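Local coordinates for protein acyl-coenzyme A oxidase acox-1.1 (Caenorhabditis elegans, PDB 5K3H) that catalyses the FAD-dependent first step of peroxisomal beta-oxidation, oxidising acyl-CoA to trans-2-enoyl-CoA and reducing oxygen to hydrogen peroxide, at residues 46-51 and 619-624; 176-181 and 218-223. All coordinates share one frame; numbering follows the deposited sequence.

Interaction 1. Residues 46-51 and 619-624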
loop_
_atom_site.group_PDB
_atom_site.type_symbol
_atom_site.label_atom_id
_atom_site.label_comp_id
_atom_site.label_asym_id
_atom_site.label_seq_id
_atom_site.Cartn_x
_atom_site.Cartn_y
_atom_site.Cartn_z
ATOM N N GLU B 46 -16.059 -26.863 -13.220
ATOM C CA GLU B 46 -16.089 -27.462 -14.552
ATOM C C GLU B 46 -15.359 -26.599 -15.563
ATOM O O GLU B 46 -14.621 -27.120 -16.406
ATOM C CB GLU B 46 -17.533 -27.691 -15.005
ATOM C CG GLU B 46 -18.286 -28.702 -14.177
ATOM C CD GLU B 46 -19.729 -28.894 -14.630
ATOM O OE1 GLU B 46 -20.161 -28.197 -15.561
ATOM O OE2 GLU B 46 -20.449 -29.724 -14.040
ATOM N N ILE B 47 -15.572 -25.282 -15.503
ATOM C CA ILE B 47 -14.862 -24.345 -16.373
ATOM C C ILE B 47 -13.355 -24.457 -16.172
ATOM O O ILE B 47 -12.580 -24.470 -17.139
ATOM C CB ILE B 47 -15.347 -22.907 -16.124
ATOM C CG1 ILE B 47 -16.774 -22.704 -16.615
ATOM C CG2 ILE B 47 -14.390 -21.906 -16.733
ATOM C CD1 ILE B 47 -17.415 -21.456 -16.031
ATOM N N THR B 48 -12.919 -24.500 -14.910
ATOM C CA THR B 48 -11.499 -24.629 -14.600
ATOM C C THR B 48 -10.931 -25.915 -15.176
ATOM O O THR B 48 -9.858 -25.909 -15.786
ATOM C CB THR B 48 -11.310 -24.556 -13.080
ATOM O OG1 THR B 48 -11.670 -23.251 -12.640
ATOM C CG2 THR B 48 -9.883 -24.863 -12.640
ATOM N N ALA B 49 -11.638 -27.037 -14.976
ATOM C CA ALA B 49 -11.177 -28.320 -15.490
ATOM C C ALA B 49 -11.113 -28.311 -17.014
ATOM O O ALA B 49 -10.150 -28.805 -17.611
ATOM C CB ALA B 49 -12.098 -29.433 -14.997
ATOM N N LYS B 50 -12.100 -27.701 -17.662
ATOM C CA LYS B 50 -12.058 -27.617 -19.114
ATOM C C LYS B 50 -10.847 -26.808 -19.574
ATOM O O LYS B 50 -10.131 -27.213 -20.499
ATOM C CB LYS B 50 -13.367 -27.014 -19.630
ATOM C CG LYS B 50 -13.459 -26.876 -21.155
ATOM C CD LYS B 50 -13.360 -28.240 -21.848
ATOM C CE LYS B 50 -13.684 -28.124 -23.328
ATOM N NZ LYS B 50 -13.754 -29.476 -23.986
ATOM N N LEU B 51 -10.577 -25.674 -18.924
ATOM C CA LEU B 51 -9.427 -24.871 -19.330
ATOM C C LEU B 51 -8.106 -25.630 -19.160
ATOM O O LEU B 51 -7.136 -25.374 -19.891
ATOM C CB LEU B 51 -9.405 -23.571 -18.533
ATOM C CG LEU B 51 -10.491 -22.552 -18.858
ATOM C CD1 LEU B 51 -10.603 -21.532 -17.725
ATOM C CD2 LEU B 51 -10.230 -21.869 -20.188
ATOM N N GLU B 619 -12.215 -21.537 -4.011
ATOM C CA GLU B 619 -11.844 -22.432 -5.096
ATOM C C GLU B 619 -11.204 -21.679 -6.264
ATOM O O GLU B 619 -11.735 -21.620 -7.374
ATOM C CB GLU B 619 -13.063 -23.256 -5.504
ATOM C CG GLU B 619 -13.469 -24.176 -4.371
ATOM C CD GLU B 619 -14.538 -25.125 -4.761
ATOM O OE1 GLU B 619 -15.411 -24.737 -5.573
ATOM O OE2 GLU B 619 -14.499 -26.266 -4.273
ATOM N N PHE B 620 -10.023 -21.116 -5.971
ATOM C CA PHE B 620 -9.157 -20.503 -6.978
ATOM C C PHE B 620 -8.077 -21.496 -7.392
ATOM O O PHE B 620 -7.272 -21.931 -6.555
ATOM C CB PHE B 620 -8.499 -19.238 -6.450
ATOM C CG PHE B 620 -9.460 -18.216 -5.960
ATOM C CD1 PHE B 620 -10.537 -17.808 -6.751
ATOM C CD2 PHE B 620 -9.289 -17.629 -4.724
ATOM C CE1 PHE B 620 -11.422 -16.859 -6.307
ATOM C CE2 PHE B 620 -10.183 -16.682 -4.276
ATOM C CZ PHE B 620 -11.247 -16.306 -5.075
ATOM N N SER B 621 -8.038 -21.827 -8.682
ATOM C CA SER B 621 -6.953 -22.642 -9.201
ATOM C C SER B 621 -5.655 -21.832 -9.228
ATOM O O SER B 621 -5.661 -20.599 -9.154
ATOM C CB SER B 621 -7.298 -23.136 -10.603
ATOM O OG SER B 621 -7.285 -22.062 -11.529
ATOM N N ASP B 622 -4.528 -22.548 -9.319
ATOM C CA ASP B 622 -3.232 -21.889 -9.472
ATOM C C ASP B 622 -3.193 -21.050 -10.733
ATOM O O ASP B 622 -2.617 -19.951 -10.741
ATOM C CB ASP B 622 -2.104 -22.924 -9.500
ATOM C CG ASP B 622 -1.718 -23.384 -8.136
ATOM O OD1 ASP B 622 -2.143 -22.689 -7.186
ATOM O OD2 ASP B 622 -1.023 -24.427 -8.000
ATOM N N ARG B 623 -3.808 -21.540 -11.816
ATOM C CA ARG B 623 -3.825 -20.749 -13.039
ATOM C C ARG B 623 -4.528 -19.412 -12.816
ATOM O O ARG B 623 -4.166 -18.410 -13.441
ATOM C CB ARG B 623 -4.487 -21.538 -14.177
ATOM C CG ARG B 623 -3.597 -22.677 -14.789
ATOM C CD ARG B 623 -4.142 -23.207 -16.124
ATOM N NE ARG B 623 -5.605 -23.142 -16.092
ATOM C CZ ARG B 623 -6.395 -24.076 -15.555
ATOM N NH1 ARG B 623 -5.868 -25.173 -15.014
ATOM N NH2 ARG B 623 -7.712 -23.910 -15.562
ATOM N N GLU B 624 -5.516 -19.361 -11.924
ATOM C CA GLU B 624 -6.155 -18.080 -11.627
ATOM C C GLU B 624 -5.353 -17.262 -10.623
ATOM O O GLU B 624 -5.172 -16.049 -10.806
ATOM C CB GLU B 624 -7.575 -18.299 -11.103
ATOM C CG GLU B 624 -8.300 -17.021 -10.747
ATOM C CD GLU B 624 -9.713 -17.256 -10.225
ATOM O OE1 GLU B 624 -10.179 -18.405 -10.208
ATOM O OE2 GLU B 624 -10.362 -16.281 -9.816
HETATM O O HOH W 1 -12.262 -23.410 -9.743
#

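Interaction 2. Residues 176-181 and 218-223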
loop_
_atom_site.group_PDB
_atom_site.type_symbol
_atom_site.label_atom_id
_atom_site.label_comp_id
_atom_site.label_asym_id
_atom_site.label_seq_id
_atom_site.Cartn_x
_atom_site.Cartn_y
_atom_site.Cartn_z
ATOM N N PHE B 176 -23.253 17.475 -34.495
ATOM C CA PHE B 176 -22.580 17.944 -33.284
ATOM C C PHE B 176 -21.101 18.159 -33.564
ATOM O O PHE B 176 -20.467 17.329 -34.227
ATOM C CB PHE B 176 -22.784 16.971 -32.121
ATOM C CG PHE B 176 -24.177 17.018 -31.569
ATOM C CD1 PHE B 176 -24.533 17.992 -30.649
ATOM C CD2 PHE B 176 -25.143 16.149 -32.029
ATOM C CE1 PHE B 176 -25.812 18.075 -30.156
ATOM C CE2 PHE B 176 -26.427 16.222 -31.550
ATOM C CZ PHE B 176 -26.765 17.188 -30.599
ATOM N N VAL B 177 -20.570 19.292 -33.098
ATOM C CA VAL B 177 -19.154 19.623 -33.239
ATOM C C VAL B 177 -18.533 19.402 -31.864
ATOM O O VAL B 177 -18.830 20.138 -30.924
ATOM C CB VAL B 177 -18.947 21.074 -33.707
ATOM C CG1 VAL B 177 -17.517 21.498 -33.522
ATOM C CG2 VAL B 177 -19.406 21.298 -35.146
ATOM N N LEU B 178 -17.687 18.383 -31.723
ATOM C CA LEU B 178 -17.034 18.085 -30.453
ATOM C C LEU B 178 -15.748 18.887 -30.375
ATOM O O LEU B 178 -15.036 19.023 -31.378
ATOM C CB LEU B 178 -16.734 16.591 -30.333
ATOM C CG LEU B 178 -17.782 15.620 -29.753
ATOM C CD1 LEU B 178 -19.189 15.946 -30.174
ATOM C CD2 LEU B 178 -17.450 14.204 -30.224
ATOM N N HIS B 179 -15.460 19.454 -29.200
ATOM C CA HIS B 179 -14.253 20.263 -29.118
ATOM C C HIS B 179 -13.593 20.180 -27.750
ATOM O O HIS B 179 -14.264 20.185 -26.714
ATOM C CB HIS B 179 -14.548 21.726 -29.445
ATOM C CG HIS B 179 -13.317 22.531 -29.696
ATOM N ND1 HIS B 179 -12.421 22.226 -30.697
ATOM C CD2 HIS B 179 -12.816 23.614 -29.056
ATOM C CE1 HIS B 179 -11.422 23.090 -30.668
ATOM N NE2 HIS B 179 -11.638 23.942 -29.682
ATOM N N THR B 180 -12.268 20.138 -27.759
ATOM C CA THR B 180 -11.484 20.169 -26.530
ATOM C C THR B 180 -10.794 21.525 -26.449
ATOM O O THR B 180 -9.754 21.735 -27.098
ATOM C CB THR B 180 -10.463 19.028 -26.521
ATOM O OG1 THR B 180 -11.156 17.787 -26.675
ATOM C CG2 THR B 180 -9.671 18.998 -25.226
ATOM N N PRO B 181 -11.349 22.495 -25.716
ATOM C CA PRO B 181 -10.807 23.855 -25.808
ATOM C C PRO B 181 -9.443 24.023 -25.161
ATOM O O PRO B 181 -8.637 24.806 -25.673
ATOM C CB PRO B 181 -11.879 24.710 -25.122
ATOM C CG PRO B 181 -12.656 23.799 -24.281
ATOM C CD PRO B 181 -12.617 22.449 -24.961
ATOM N N PHE B 218 -22.493 10.691 -26.370
ATOM C CA PHE B 218 -22.465 10.636 -27.824
ATOM C C PHE B 218 -21.646 9.435 -28.262
ATOM O O PHE B 218 -20.575 9.158 -27.705
ATOM C CB PHE B 218 -21.858 11.911 -28.455
ATOM C CG PHE B 218 -22.539 13.192 -28.033
ATOM C CD1 PHE B 218 -23.545 13.747 -28.812
ATOM C CD2 PHE B 218 -22.238 13.791 -26.820
ATOM C CE1 PHE B 218 -24.191 14.896 -28.424
ATOM C CE2 PHE B 218 -22.878 14.960 -26.434
ATOM C CZ PHE B 218 -23.854 15.501 -27.233
ATOM N N MET B 219 -22.132 8.745 -29.288
ATOM C CA MET B 219 -21.319 7.727 -29.934
ATOM C C MET B 219 -20.316 8.440 -30.826
ATOM O O MET B 219 -20.698 9.303 -31.616
ATOM C CB MET B 219 -22.193 6.760 -30.737
ATOM C CG MET B 219 -21.409 5.691 -31.477
ATOM S SD MET B 219 -20.428 4.638 -30.367
ATOM C CE MET B 219 -21.734 3.636 -29.700
ATOM N N VAL B 220 -19.027 8.132 -30.657
ATOM C CA VAL B 220 -17.957 8.842 -31.342
ATOM C C VAL B 220 -16.993 7.856 -31.991
ATOM O O VAL B 220 -16.376 7.046 -31.292
ATOM C CB VAL B 220 -17.184 9.785 -30.401
ATOM C CG1 VAL B 220 -16.129 10.564 -31.181
ATOM C CG2 VAL B 220 -18.127 10.735 -29.703
ATOM N N PRO B 221 -16.860 7.846 -33.323
ATOM C CA PRO B 221 -15.767 7.090 -33.946
ATOM C C PRO B 221 -14.445 7.785 -33.719
ATOM O O PRO B 221 -14.330 9.006 -33.879
ATOM C CB PRO B 221 -16.129 7.064 -35.434
ATOM C CG PRO B 221 -17.078 8.167 -35.630
ATOM C CD PRO B 221 -17.765 8.452 -34.320
ATOM N N LEU B 222 -13.440 6.990 -33.368
ATOM C CA LEU B 222 -12.119 7.491 -33.012
ATOM C C LEU B 222 -11.051 7.164 -34.035
ATOM O O LEU B 222 -10.175 7.989 -34.280
ATOM C CB LEU B 222 -11.678 6.906 -31.663
ATOM C CG LEU B 222 -12.663 7.021 -30.515
ATOM C CD1 LEU B 222 -12.130 6.224 -29.321
ATOM C CD2 LEU B 222 -12.889 8.489 -30.203
ATOM N N ARG B 223 -11.079 5.956 -34.586
ATOM C CA ARG B 223 -10.080 5.469 -35.524
ATOM C C ARG B 223 -10.777 4.812 -36.705
ATOM O O ARG B 223 -11.897 4.304 -36.589
ATOM C CB ARG B 223 -9.125 4.460 -34.871
ATOM C CG ARG B 223 -8.259 5.037 -33.768
ATOM C CD ARG B 223 -7.584 3.925 -32.973
ATOM N NE ARG B 223 -6.703 4.433 -31.923
ATOM C CZ ARG B 223 -5.397 4.644 -32.062
ATOM N NH1 ARG B 223 -4.798 4.374 -33.218
ATOM N NH2 ARG B 223 -4.688 5.114 -31.038
#

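Interaction 1. Residues 46-51 and 619-624
Arg623 reaches from the first turn of helix 622-625 to the side of helix 38-52, where its NH2 donates a hydrogen bond to Thr48 O, 2.9 Å away. The bond is bent, with 138° at the hydrogen, and the oxygen lies 25° out of the guanidinium plane. A bend at chi3 (-33°) turns the end of the long side chain toward the other helix, where NH2 also comes within 3.4 Å of Leu51 CB.

The closely packed part lies beside it. Thr48 CG2, anti to the backbone N, meets Ser621 CB at 3.7 Å and faces Arg623 NH2, so one methyl fills the angle between the two residues. Serine suits the N-cap here: its OG accepts from Glu624 N at 3.3 Å, and its small side chain admits the threonine methyl.

Toward Glu619 the fit is looser, and a water spans the gap, donating to Thr48 OG1 and to Glu619 O, each at 3.0 Å. Glu619, just past the preceding helix, takes a positive phi and turns the chain toward the cap.

Glu104 of helix 97-105 pairs with Arg623 in a salt bridge and hydrogen-bonds Thr48 and Ser621. The contact thus joins an N-terminal helix to the C-terminal region through shared polar partners, and the nearby carboxylate probably offsets the arginine's charge.

Interaction 2. Residues 176-181 and 218-223
Phe176 and Phe218 form the aromatic half of this contact, between strands 175-179 and 211-221, which face each other without a hydrogen bond between the two segments. The rings make a T-shaped (edge-to-face) pair: their centroids are 5.0 Å apart, their planes meet at 58°, and the edge of Phe218 is turned toward the face of Phe176. A single atom does the touching. Phe218 CE1 stands over the centre of the Phe176 ring, 3.8 Å from Phe176 CG and almost as near to the other ring carbons. Phe218 CG lies anti to its carbonyl carbon (chi1 -56°), which directs the ring across the gap. An alanine in place of Phe176 would take away the face on which Phe218 CE1 rests and is likely to leave a gap between the strands, with the Phe218 ring freer to turn.

The aliphatic contact comes two residues further along both strands, on the same side of each. Leu178 and Val220 reach toward each other tip to tip, Leu178 CD2 lying 3.6 Å from Val220 CG2 and 4.0 Å from Val220 CG1. The leucine reaches further from its strand than the valine, while the beta-branched valine suits an extended strand and offers both methyls to one leucine branch.

Backbone pairing is made with other strands: Phe176 and Leu178 bond to Ile260 and Tyr258 of strand 258-261, and Val177 and His179 to Thr168 and Thr166. Ile260 also touches Leu178 and Phe218, adding to the apolar interior. The CA atoms of Phe176 and Phe218 are 9.1 Å apart, a spacing spanned by side chains. With all four touching residues buried and apolar, the contact implies cohesion by ring packing and dispersion inside the beta domain.

Overall arrangement
The two contacts lie in different parts of the subunit, their centres 42 Å apart and their nearest atoms about 29 Å apart, and they share no helix or strand. Interaction 1 brings together helix 38-52 and helix 622-625, with 567 residues between its two segments; interaction 2 falls within that span and joins segments with only 36 residues between them. Both of its strands belong to the mixed six-stranded sheet, and Val220 has its side chain about 8 Å from that of Ala150, which binds an FAD shared between the two subunits. One contact therefore ties distant ends of the sequence within the helical part, while the other packs the beta domain locally, near the flavin site.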